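Long-range contacts in putative exported protein (Peptoclostridium difficile, PDB 5TTA), which is of unknown function but, made with a signal peptide and belonging to the DUF5780 family of the E-set clan, is probably exported from the cell: residues 53-58 with 116-121; 79-84 with 201-206; 90-95 with 190-195. One frame throughout, in Å; residues are numbered along the deposited sequence.

Contact 1: 53-58 with 116-121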
loop_
_atom_site.group_PDB
_atom_site.type_symbol
_atom_site.label_atom_id
_atom_site.label_comp_id
_atom_site.label_asym_id
_atom_site.label_seq_id
_atom_site.Cartn_x
_atom_site.Cartn_y
_atom_site.Cartn_z
ATOM N N THR A 53 -27.685 3.201 17.215
ATOM C CA THR A 53 -28.473 3.941 16.240
ATOM C C THR A 53 -29.881 3.363 16.202
ATOM O O THR A 53 -30.142 2.309 16.795
ATOM C CB THR A 53 -27.817 3.871 14.860
ATOM O OG1 THR A 53 -28.070 2.584 14.276
ATOM C CG2 THR A 53 -26.321 4.099 14.966
ATOM N N PRO A 54 -30.826 4.029 15.516
ATOM C CA PRO A 54 -32.167 3.433 15.369
ATOM C C PRO A 54 -32.193 2.152 14.536
ATOM O O PRO A 54 -33.221 1.468 14.535
ATOM C CB PRO A 54 -32.991 4.552 14.710
ATOM C CG PRO A 54 -32.005 5.563 14.205
ATOM C CD PRO A 54 -30.780 5.429 15.056
ATOM N N TYR A 55 -31.104 1.797 13.842
ATOM C CA TYR A 55 -31.075 0.581 13.042
ATOM C C TYR A 55 -30.504 -0.608 13.798
ATOM O O TYR A 55 -30.687 -1.748 13.348
ATOM C CB TYR A 55 -30.272 0.810 11.757
ATOM C CG TYR A 55 -30.705 2.101 11.055
ATOM C CD1 TYR A 55 -29.966 3.276 11.180
ATOM C CD2 TYR A 55 -31.875 2.145 10.317
ATOM C CE1 TYR A 55 -30.377 4.453 10.557
ATOM C CE2 TYR A 55 -32.290 3.322 9.686
ATOM C CZ TYR A 55 -31.535 4.470 9.817
ATOM O OH TYR A 55 -31.958 5.640 9.198
ATOM N N HIS A 56 -29.833 -0.370 14.923
ATOM C CA HIS A 56 -29.400 -1.436 15.842
ATOM C C HIS A 56 -28.736 -2.590 15.091
ATOM O O HIS A 56 -29.120 -3.753 15.213
ATOM C CB HIS A 56 -30.578 -1.933 16.679
ATOM C CG HIS A 56 -31.209 -0.861 17.518
ATOM N ND1 HIS A 56 -30.560 -0.278 18.584
ATOM C CD2 HIS A 56 -32.421 -0.257 17.440
ATOM C CE1 HIS A 56 -31.345 0.636 19.132
ATOM N NE2 HIS A 56 -32.479 0.671 18.454
ATOM N N TRP A 57 -27.705 -2.257 14.327
ATOM C CA TRP A 57 -27.040 -3.295 13.557
ATOM C C TRP A 57 -26.310 -4.269 14.491
ATOM O O TRP A 57 -25.738 -3.854 15.507
ATOM C CB TRP A 57 -26.052 -2.706 12.569
ATOM C CG TRP A 57 -26.687 -2.131 11.308
ATOM C CD1 TRP A 57 -28.029 -1.903 11.064
ATOM C CD2 TRP A 57 -25.985 -1.688 10.156
ATOM N NE1 TRP A 57 -28.191 -1.379 9.797
ATOM C CE2 TRP A 57 -26.950 -1.228 9.223
ATOM C CE3 TRP A 57 -24.626 -1.664 9.799
ATOM C CZ2 TRP A 57 -26.595 -0.744 7.964
ATOM C CZ3 TRP A 57 -24.277 -1.173 8.543
ATOM C CH2 TRP A 57 -25.259 -0.709 7.647
ATOM N N PRO A 58 -26.318 -5.565 14.170
ATOM C CA PRO A 58 -25.668 -6.584 15.019
ATOM C C PRO A 58 -24.205 -6.791 14.681
ATOM O O PRO A 58 -23.814 -6.846 13.511
ATOM C CB PRO A 58 -26.453 -7.865 14.680
ATOM C CG PRO A 58 -26.779 -7.704 13.202
ATOM C CD PRO A 58 -27.005 -6.155 13.004
ATOM N N TYR A 116 -29.883 3.475 3.873
ATOM C CA TYR A 116 -29.042 2.279 3.952
ATOM C C TYR A 116 -29.120 1.594 5.309
ATOM O O TYR A 116 -28.740 0.419 5.421
ATOM C CB TYR A 116 -27.574 2.637 3.696
ATOM C CG TYR A 116 -27.237 3.139 2.306
ATOM C CD1 TYR A 116 -27.870 2.628 1.172
ATOM C CD2 TYR A 116 -26.261 4.112 2.129
ATOM C CE1 TYR A 116 -27.538 3.082 -0.098
ATOM C CE2 TYR A 116 -25.923 4.570 0.870
ATOM C CZ TYR A 116 -26.557 4.055 -0.238
ATOM O OH TYR A 116 -26.205 4.525 -1.478
ATOM N N GLY A 117 -29.562 2.311 6.347
ATOM C CA GLY A 117 -29.681 1.707 7.660
ATOM C C GLY A 117 -30.653 0.544 7.683
ATOM O O GLY A 117 -30.503 -0.371 8.490
ATOM N N ILE A 118 -31.634 0.551 6.782
ATOM C CA ILE A 118 -32.655 -0.487 6.711
ATOM C C ILE A 118 -32.107 -1.636 5.868
ATOM O O ILE A 118 -31.874 -1.496 4.663
ATOM C CB ILE A 118 -33.964 0.071 6.143
ATOM C CG1 ILE A 118 -34.553 1.090 7.122
ATOM C CG2 ILE A 118 -34.954 -1.033 5.876
ATOM C CD1 ILE A 118 -35.675 1.921 6.556
ATOM N N VAL A 119 -31.888 -2.783 6.496
ATOM C CA VAL A 119 -31.220 -3.891 5.833
ATOM C C VAL A 119 -32.314 -4.786 5.266
ATOM O O VAL A 119 -33.056 -5.423 6.020
ATOM C CB VAL A 119 -30.298 -4.638 6.809
ATOM C CG1 VAL A 119 -29.620 -5.833 6.141
ATOM C CG2 VAL A 119 -29.260 -3.658 7.372
ATOM N N THR A 120 -32.436 -4.806 3.937
ATOM C CA THR A 120 -33.477 -5.592 3.289
ATOM C C THR A 120 -33.039 -7.026 3.003
ATOM O O THR A 120 -33.897 -7.871 2.715
ATOM C CB THR A 120 -33.937 -4.911 1.985
ATOM O OG1 THR A 120 -32.997 -5.160 0.935
ATOM C CG2 THR A 120 -34.053 -3.394 2.174
ATOM N N GLY A 121 -31.742 -7.318 3.097
ATOM C CA GLY A 121 -31.231 -8.656 2.847
ATOM C C GLY A 121 -29.735 -8.692 3.097
ATOM O O GLY A 121 -29.129 -7.703 3.533
#
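Two loops meet where the backbones of Tyr55 and Gly117 come closest, with their CA atoms 5.7 Å apart. On one side is a type I beta turn, Thr53 to His56, ahead of strand 58-66; on the other, a loop leading into strand 121-123. An ST turn shapes the first loop: Thr53 OG1 accepts from Tyr55 N at 3.2 Å. The Tyr55 ring lies flat over Gly117 in a CH-pi contact, the glycine CA 3.5 Å from the ring centroid and 13° off its normal. With CG anti to its own carbonyl carbon (chi1 -48°), Tyr55 swings the ring across to the glycine, and Asp115 bonds the phenol OH beyond it. Ile118 CG1 adds a looser apolar touch, 4.1 Å from Tyr55 CE2. Trp57 arrives edge-on. Its indole also meets Phe191 edge-to-face, while CG2 of Val119 approaches Trp57 CE2 to 3.8 Å. Gln196 NE2 bonds the Gly117 carbonyl as well, giving that oxygen two donors, and reaches Tyr55 O too. The other donor is the indole N-H: Trp57 NE1 lies 2.8 Å from Gly117 O, nearly straight at 167°, with the oxygen in the indole plane.

Contact 2: 79-84 with 201-206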
loop_
_atom_site.group_PDB
_atom_site.type_symbol
_atom_site.label_atom_id
_atom_site.label_comp_id
_atom_site.label_asym_id
_atom_site.label_seq_id
_atom_site.Cartn_x
_atom_site.Cartn_y
_atom_site.Cartn_z
ATOM N N CYS A 79 -14.309 -18.545 15.238
ATOM C CA CYS A 79 -15.575 -18.549 15.954
ATOM C C CYS A 79 -16.519 -19.612 15.406
ATOM O O CYS A 79 -16.469 -19.967 14.224
ATOM C CB CYS A 79 -16.299 -17.214 15.864
ATOM S SG CYS A 79 -15.367 -15.815 16.580
ATOM N N LEU A 80 -17.391 -20.060 16.297
ATOM C CA LEU A 80 -18.453 -21.029 16.077
ATOM C C LEU A 80 -19.715 -20.457 16.687
ATOM O O LEU A 80 -19.646 -19.691 17.651
ATOM C CB LEU A 80 -18.119 -22.376 16.740
ATOM C CG LEU A 80 -16.817 -22.995 16.241
ATOM C CD1 LEU A 80 -16.519 -24.268 17.089
ATOM C CD2 LEU A 80 -16.963 -23.399 14.789
ATOM N N ALA A 81 -20.862 -20.790 16.102
ATOM C CA ALA A 81 -22.131 -20.195 16.516
ATOM C C ALA A 81 -23.152 -21.273 16.837
ATOM O O ALA A 81 -23.178 -22.322 16.193
ATOM C CB ALA A 81 -22.684 -19.264 15.410
ATOM N N TYR A 82 -24.015 -20.994 17.824
ATOM C CA TYR A 82 -24.999 -21.941 18.320
ATOM C C TYR A 82 -26.315 -21.227 18.546
ATOM O O TYR A 82 -26.329 -20.077 18.988
ATOM C CB TYR A 82 -24.534 -22.592 19.649
ATOM C CG TYR A 82 -23.350 -23.467 19.402
ATOM C CD1 TYR A 82 -22.061 -22.934 19.332
ATOM C CD2 TYR A 82 -23.531 -24.828 19.165
ATOM C CE1 TYR A 82 -20.972 -23.741 19.029
ATOM C CE2 TYR A 82 -22.461 -25.633 18.877
ATOM C CZ TYR A 82 -21.199 -25.104 18.816
ATOM O OH TYR A 82 -20.169 -25.944 18.522
ATOM N N ASP A 83 -27.423 -21.940 18.296
ATOM C CA ASP A 83 -28.750 -21.428 18.643
ATOM C C ASP A 83 -29.027 -21.588 20.139
ATOM O O ASP A 83 -28.199 -22.082 20.917
ATOM C CB ASP A 83 -29.849 -22.068 17.774
ATOM C CG ASP A 83 -30.262 -23.488 18.217
ATOM O OD1 ASP A 83 -29.775 -24.041 19.239
ATOM O OD2 ASP A 83 -31.107 -24.077 17.515
ATOM N N LYS A 84 -30.230 -21.174 20.551
ATOM C CA LYS A 84 -30.558 -21.136 21.971
ATOM C C LYS A 84 -30.597 -22.525 22.601
ATOM O O LYS A 84 -30.555 -22.628 23.829
ATOM C CB LYS A 84 -31.903 -20.444 22.182
ATOM C CG LYS A 84 -33.083 -21.212 21.625
ATOM C CD LYS A 84 -34.357 -20.382 21.619
ATOM C CE LYS A 84 -35.562 -21.249 21.246
ATOM N NZ LYS A 84 -36.860 -20.518 21.306
ATOM N N HIS A 201 -32.099 -12.394 16.827
ATOM C CA HIS A 201 -30.957 -13.010 16.167
ATOM C C HIS A 201 -30.990 -14.509 16.442
ATOM O O HIS A 201 -31.070 -14.916 17.604
ATOM C CB HIS A 201 -29.642 -12.408 16.654
ATOM C CG HIS A 201 -28.565 -12.412 15.617
ATOM N ND1 HIS A 201 -28.132 -13.566 15.002
ATOM C CD2 HIS A 201 -27.860 -11.401 15.061
ATOM C CE1 HIS A 201 -27.202 -13.265 14.113
ATOM N NE2 HIS A 201 -27.009 -11.962 14.139
ATOM N N GLY A 202 -30.920 -15.324 15.382
ATOM C CA GLY A 202 -30.936 -16.766 15.577
ATOM C C GLY A 202 -29.724 -17.266 16.338
ATOM O O GLY A 202 -29.763 -18.342 16.950
ATOM N N VAL A 203 -28.629 -16.523 16.281
ATOM C CA VAL A 203 -27.405 -16.883 16.992
ATOM C C VAL A 203 -27.552 -16.456 18.445
ATOM O O VAL A 203 -27.747 -15.273 18.733
ATOM C CB VAL A 203 -26.173 -16.226 16.360
ATOM C CG1 VAL A 203 -24.947 -16.466 17.240
ATOM C CG2 VAL A 203 -25.938 -16.734 14.953
ATOM N N LYS A 204 -27.455 -17.421 19.364
ATOM C CA LYS A 204 -27.543 -17.148 20.791
ATOM C C LYS A 204 -26.180 -17.152 21.461
ATOM O O LYS A 204 -25.960 -16.392 22.410
ATOM C CB LYS A 204 -28.459 -18.190 21.462
ATOM C CG LYS A 204 -28.691 -17.999 22.951
ATOM C CD LYS A 204 -29.404 -16.692 23.263
ATOM C CE LYS A 204 -30.191 -16.798 24.565
ATOM N NZ LYS A 204 -29.301 -16.818 25.743
ATOM N N TYR A 205 -25.251 -17.958 20.960
ATOM C CA TYR A 205 -23.946 -18.091 21.567
ATOM C C TYR A 205 -22.888 -18.138 20.489
ATOM O O TYR A 205 -23.054 -18.800 19.458
ATOM C CB TYR A 205 -23.839 -19.388 22.414
ATOM C CG TYR A 205 -24.931 -19.601 23.437
ATOM C CD1 TYR A 205 -24.821 -19.057 24.728
ATOM C CD2 TYR A 205 -26.028 -20.412 23.153
ATOM C CE1 TYR A 205 -25.795 -19.274 25.678
ATOM C CE2 TYR A 205 -27.003 -20.648 24.101
ATOM C CZ TYR A 205 -26.886 -20.073 25.363
ATOM O OH TYR A 205 -27.866 -20.294 26.295
ATOM N N ILE A 206 -21.792 -17.458 20.754
ATOM C CA ILE A 206 -20.598 -17.524 19.931
ATOM C C ILE A 206 -19.476 -17.973 20.845
ATOM O O ILE A 206 -19.296 -17.403 21.926
ATOM C CB ILE A 206 -20.301 -16.162 19.285
ATOM C CG1 ILE A 206 -21.439 -15.819 18.311
ATOM C CG2 ILE A 206 -18.937 -16.165 18.609
ATOM C CD1 ILE A 206 -21.320 -14.470 17.769
HETATM O O HOH W 1 -31.530 -19.340 18.863
HETATM O O HOH W 2 -30.487 -20.495 25.702
#
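Tyr82 O takes two backbone N-H groups at once, from Lys204 N at 2.9 Å and Tyr205 N at 3.1 Å, because two residues of 201-206 face one of 79-84: a classic beta bulge. It lies where strands 72-82 and 205-215 pair antiparallel in the sheet. The Lys204 donor lies in the carbonyl plane, whereas that of Tyr205 is tilted 20° from it. Tyr82 N returns a 2.9 Å bond to Tyr205 O, completing a hydrogen-bonded pair; next to it, Ala81 and Ile206 form a non-hydrogen-bonded one. On the sheet face of Ala81 and Ile206, Val203 CG1 packs against Ala81 CB at 4.0 Å. Ile206 CG2, anti to its backbone N, reaches Cys79 CB. This apolar face is covered by Ile48 of strand 41-50 and by Leu91 and Trp93. On the opposite face stand Tyr82 and Tyr205. The Tyr205 ring presents its edge to Asp83 O, CD2 lying 3.5 Å away, while Lys204 CG sits over one ring face, displaced from the ring centre. Glu244 bonds the Tyr205 hydroxyl. Beyond the bulge, water bridges the segments: one molecule accepts from Lys84 N and donates to Gly202 O, and a second donates to both Lys84 O and Tyr205 OH, the latter at 2.7 Å.

Contact 3: 90-95 with 190-195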
loop_
_atom_site.group_PDB
_atom_site.type_symbol
_atom_site.label_atom_id
_atom_site.label_comp_id
_atom_site.label_asym_id
_atom_site.label_seq_id
_atom_site.Cartn_x
_atom_site.Cartn_y
_atom_site.Cartn_z
ATOM N N GLU A 90 -24.682 -23.063 10.758
ATOM C CA GLU A 90 -23.881 -22.636 9.615
ATOM C C GLU A 90 -24.284 -21.215 9.247
ATOM O O GLU A 90 -25.470 -20.950 9.007
ATOM C CB GLU A 90 -24.091 -23.540 8.405
ATOM C CG GLU A 90 -23.563 -24.932 8.568
ATOM C CD GLU A 90 -23.726 -25.750 7.301
ATOM O OE1 GLU A 90 -22.798 -25.750 6.462
ATOM O OE2 GLU A 90 -24.793 -26.375 7.147
ATOM N N LEU A 91 -23.297 -20.319 9.175
ATOM C CA LEU A 91 -23.526 -18.911 8.875
ATOM C C LEU A 91 -22.821 -18.463 7.601
ATOM O O LEU A 91 -21.774 -18.983 7.232
ATOM C CB LEU A 91 -23.023 -18.001 10.024
ATOM C CG LEU A 91 -23.637 -18.276 11.399
ATOM C CD1 LEU A 91 -23.135 -17.205 12.374
ATOM C CD2 LEU A 91 -25.148 -18.245 11.326
ATOM N N TYR A 92 -23.411 -17.458 6.941
ATOM C CA TYR A 92 -22.657 -16.544 6.091
ATOM C C TYR A 92 -22.013 -15.502 7.008
ATOM O O TYR A 92 -22.541 -14.404 7.221
ATOM C CB TYR A 92 -23.578 -15.894 5.055
ATOM C CG TYR A 92 -24.154 -16.854 4.041
ATOM C CD1 TYR A 92 -23.366 -17.373 3.016
ATOM C CD2 TYR A 92 -25.496 -17.223 4.094
ATOM C CE1 TYR A 92 -23.896 -18.234 2.069
ATOM C CE2 TYR A 92 -26.044 -18.095 3.134
ATOM C CZ TYR A 92 -25.230 -18.589 2.130
ATOM O OH TYR A 92 -25.735 -19.454 1.191
ATOM N N TRP A 93 -20.842 -15.866 7.569
ATOM C CA TRP A 93 -20.269 -15.112 8.684
ATOM C C TRP A 93 -19.918 -13.676 8.311
ATOM O O TRP A 93 -20.038 -12.771 9.149
ATOM C CB TRP A 93 -18.998 -15.791 9.198
ATOM C CG TRP A 93 -19.253 -17.015 10.021
ATOM C CD1 TRP A 93 -19.459 -18.299 9.571
ATOM C CD2 TRP A 93 -19.337 -17.060 11.445
ATOM N NE1 TRP A 93 -19.652 -19.144 10.655
ATOM C CE2 TRP A 93 -19.565 -18.408 11.812
ATOM C CE3 TRP A 93 -19.211 -16.087 12.455
ATOM C CZ2 TRP A 93 -19.711 -18.808 13.157
ATOM C CZ3 TRP A 93 -19.340 -16.469 13.780
ATOM C CH2 TRP A 93 -19.580 -17.838 14.132
ATOM N N ASP A 94 -19.373 -13.466 7.113
ATOM C CA ASP A 94 -18.949 -12.144 6.658
ATOM C C ASP A 94 -19.867 -11.574 5.576
ATOM O O ASP A 94 -19.414 -10.805 4.725
ATOM C CB ASP A 94 -17.498 -12.176 6.169
ATOM C CG ASP A 94 -17.236 -13.234 5.106
ATOM O OD1 ASP A 94 -18.196 -13.863 4.602
ATOM O OD2 ASP A 94 -16.041 -13.438 4.749
ATOM N N ALA A 95 -21.168 -11.879 5.637
ATOM C CA ALA A 95 -22.109 -11.327 4.668
ATOM C C ALA A 95 -22.190 -9.808 4.796
ATOM O O ALA A 95 -22.088 -9.248 5.891
ATOM C CB ALA A 95 -23.493 -11.925 4.864
ATOM N N LEU A 190 -22.529 -8.918 11.863
ATOM C CA LEU A 190 -23.042 -10.309 11.764
ATOM C C LEU A 190 -24.532 -10.265 11.389
ATOM O O LEU A 190 -25.424 -10.447 12.221
ATOM C CB LEU A 190 -22.784 -11.067 13.065
ATOM C CG LEU A 190 -22.956 -12.593 12.976
ATOM C CD1 LEU A 190 -21.794 -13.110 12.155
ATOM C CD2 LEU A 190 -22.924 -13.205 14.341
ATOM N N PHE A 191 -24.791 -9.976 10.101
ATOM C CA PHE A 191 -26.144 -9.815 9.584
ATOM C C PHE A 191 -26.896 -11.126 9.417
ATOM O O PHE A 191 -28.113 -11.148 9.605
ATOM C CB PHE A 191 -26.097 -9.086 8.241
ATOM C CG PHE A 191 -25.610 -7.675 8.346
ATOM C CD1 PHE A 191 -24.423 -7.297 7.751
ATOM C CD2 PHE A 191 -26.324 -6.738 9.093
ATOM C CE1 PHE A 191 -23.965 -5.981 7.842
ATOM C CE2 PHE A 191 -25.886 -5.410 9.193
ATOM C CZ PHE A 191 -24.702 -5.032 8.571
ATOM N N ASP A 192 -26.215 -12.228 9.093
ATOM C CA ASP A 192 -26.935 -13.485 8.865
ATOM C C ASP A 192 -27.694 -13.925 10.118
ATOM O O ASP A 192 -27.152 -13.896 11.230
ATOM C CB ASP A 192 -25.964 -14.578 8.414
ATOM C CG ASP A 192 -26.690 -15.800 7.842
ATOM O OD1 ASP A 192 -27.886 -15.681 7.498
ATOM O OD2 ASP A 192 -26.072 -16.881 7.738
ATOM N N LYS A 193 -28.969 -14.311 9.928
ATOM C CA LYS A 193 -29.926 -14.815 10.942
ATOM C C LYS A 193 -30.487 -13.692 11.808
ATOM O O LYS A 193 -31.169 -13.977 12.790
ATOM C CB LYS A 193 -29.335 -15.885 11.877
ATOM C CG LYS A 193 -28.605 -17.040 11.158
ATOM C CD LYS A 193 -29.558 -17.966 10.443
ATOM C CE LYS A 193 -28.844 -19.254 10.019
ATOM N NZ LYS A 193 -29.775 -20.165 9.324
ATOM N N TRP A 194 -30.243 -12.434 11.467
ATOM C CA TRP A 194 -30.818 -11.304 12.180
ATOM C C TRP A 194 -32.081 -10.835 11.456
ATOM O O TRP A 194 -32.123 -10.784 10.224
ATOM C CB TRP A 194 -29.775 -10.190 12.267
ATOM C CG TRP A 194 -30.187 -8.858 12.819
ATOM C CD1 TRP A 194 -30.659 -8.573 14.063
ATOM C CD2 TRP A 194 -30.104 -7.605 12.116
ATOM N NE1 TRP A 194 -30.886 -7.200 14.182
ATOM C CE2 TRP A 194 -30.556 -6.594 12.997
ATOM C CE3 TRP A 194 -29.701 -7.252 10.831
ATOM C CZ2 TRP A 194 -30.611 -5.244 12.626
ATOM C CZ3 TRP A 194 -29.733 -5.897 10.467
ATOM C CH2 TRP A 194 -30.182 -4.919 11.364
ATOM N N LYS A 195 -33.119 -10.532 12.219
ATOM C CA LYS A 195 -34.317 -9.895 11.681
ATOM C C LYS A 195 -34.404 -8.491 12.273
ATOM O O LYS A 195 -34.676 -8.324 13.465
ATOM C CB LYS A 195 -35.577 -10.702 11.980
ATOM C CG LYS A 195 -36.798 -10.119 11.277
ATOM C CD LYS A 195 -38.057 -10.933 11.527
ATOM C CE LYS A 195 -38.083 -12.170 10.649
ATOM N NZ LYS A 195 -37.984 -11.802 9.208
HETATM O O HOH W 3 -27.200 -18.908 6.956
HETATM O O HOH W 4 -28.058 -22.155 8.613
HETATM O O HOH W 5 -23.499 -12.562 8.976
HETATM O O HOH W 6 -22.389 -10.179 8.465
#
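Asp192 OD2 accepts the backbone N-H of Tyr92 in the shortest sound polar bond between the segments, with N to OD2 2.8 Å and an angle of 162°. The amide reaches OD2 on its anti side, 29° out of the carboxylate plane. CG of Asp192 stands anti to its backbone N (chi1 -166°), which carries the carboxylate across to the other segment; there OD2 also lies 3.7 Å from Tyr92 CD2. Both segments hold tight turns, type I from Tyr92 to Ala95 and type II from Phe191 to Trp194, and the two loops meet beside the strand 72-82 of the antiparallel sheet, where Trp93 touches Cys79. Within the first loop Leu91 CD1 lies over the centre of one face of the Trp93 indole. Leu190 and the indole run next to each other in a common direction, Leu190 CD1 4.0 Å from Trp93 CE3. On the more exposed side, Leu91 CD2 meets the aliphatic part of Lys193 at CG, 3.7 Å away. Waters also bridge the two backbones: one lies between Asp192 N and Tyr92 O, and another between Phe191 N and Ala95 O. Farther out, a water accepts from Lys193 NZ at 2.7 Å and donates to Glu90 O at 2.9 Å.

Along the chain the first segments come in the order 53-58, 79-84, 90-95, then 116-121, 190-195 and 201-206. Contact 1 therefore crosses both others, whereas contact 3 falls wholly between the two segments of contact 2. Centre to centre, contacts 2 and 3 are about 10 Å apart, contacts 1 and 3 about 13 Å and contacts 1 and 2 about 20 Å, placing contact 3 in the middle. Segment 190-195 connects them: Leu190 N probably bonds Pro58 O, Leu190 O probably bonds His201 NE2, and strand 194-195 pairs with 200-201. The pairing of strands 72-82 and 205-215 at contact 2 is thus tied, through contact 3, to the loops of contact 1.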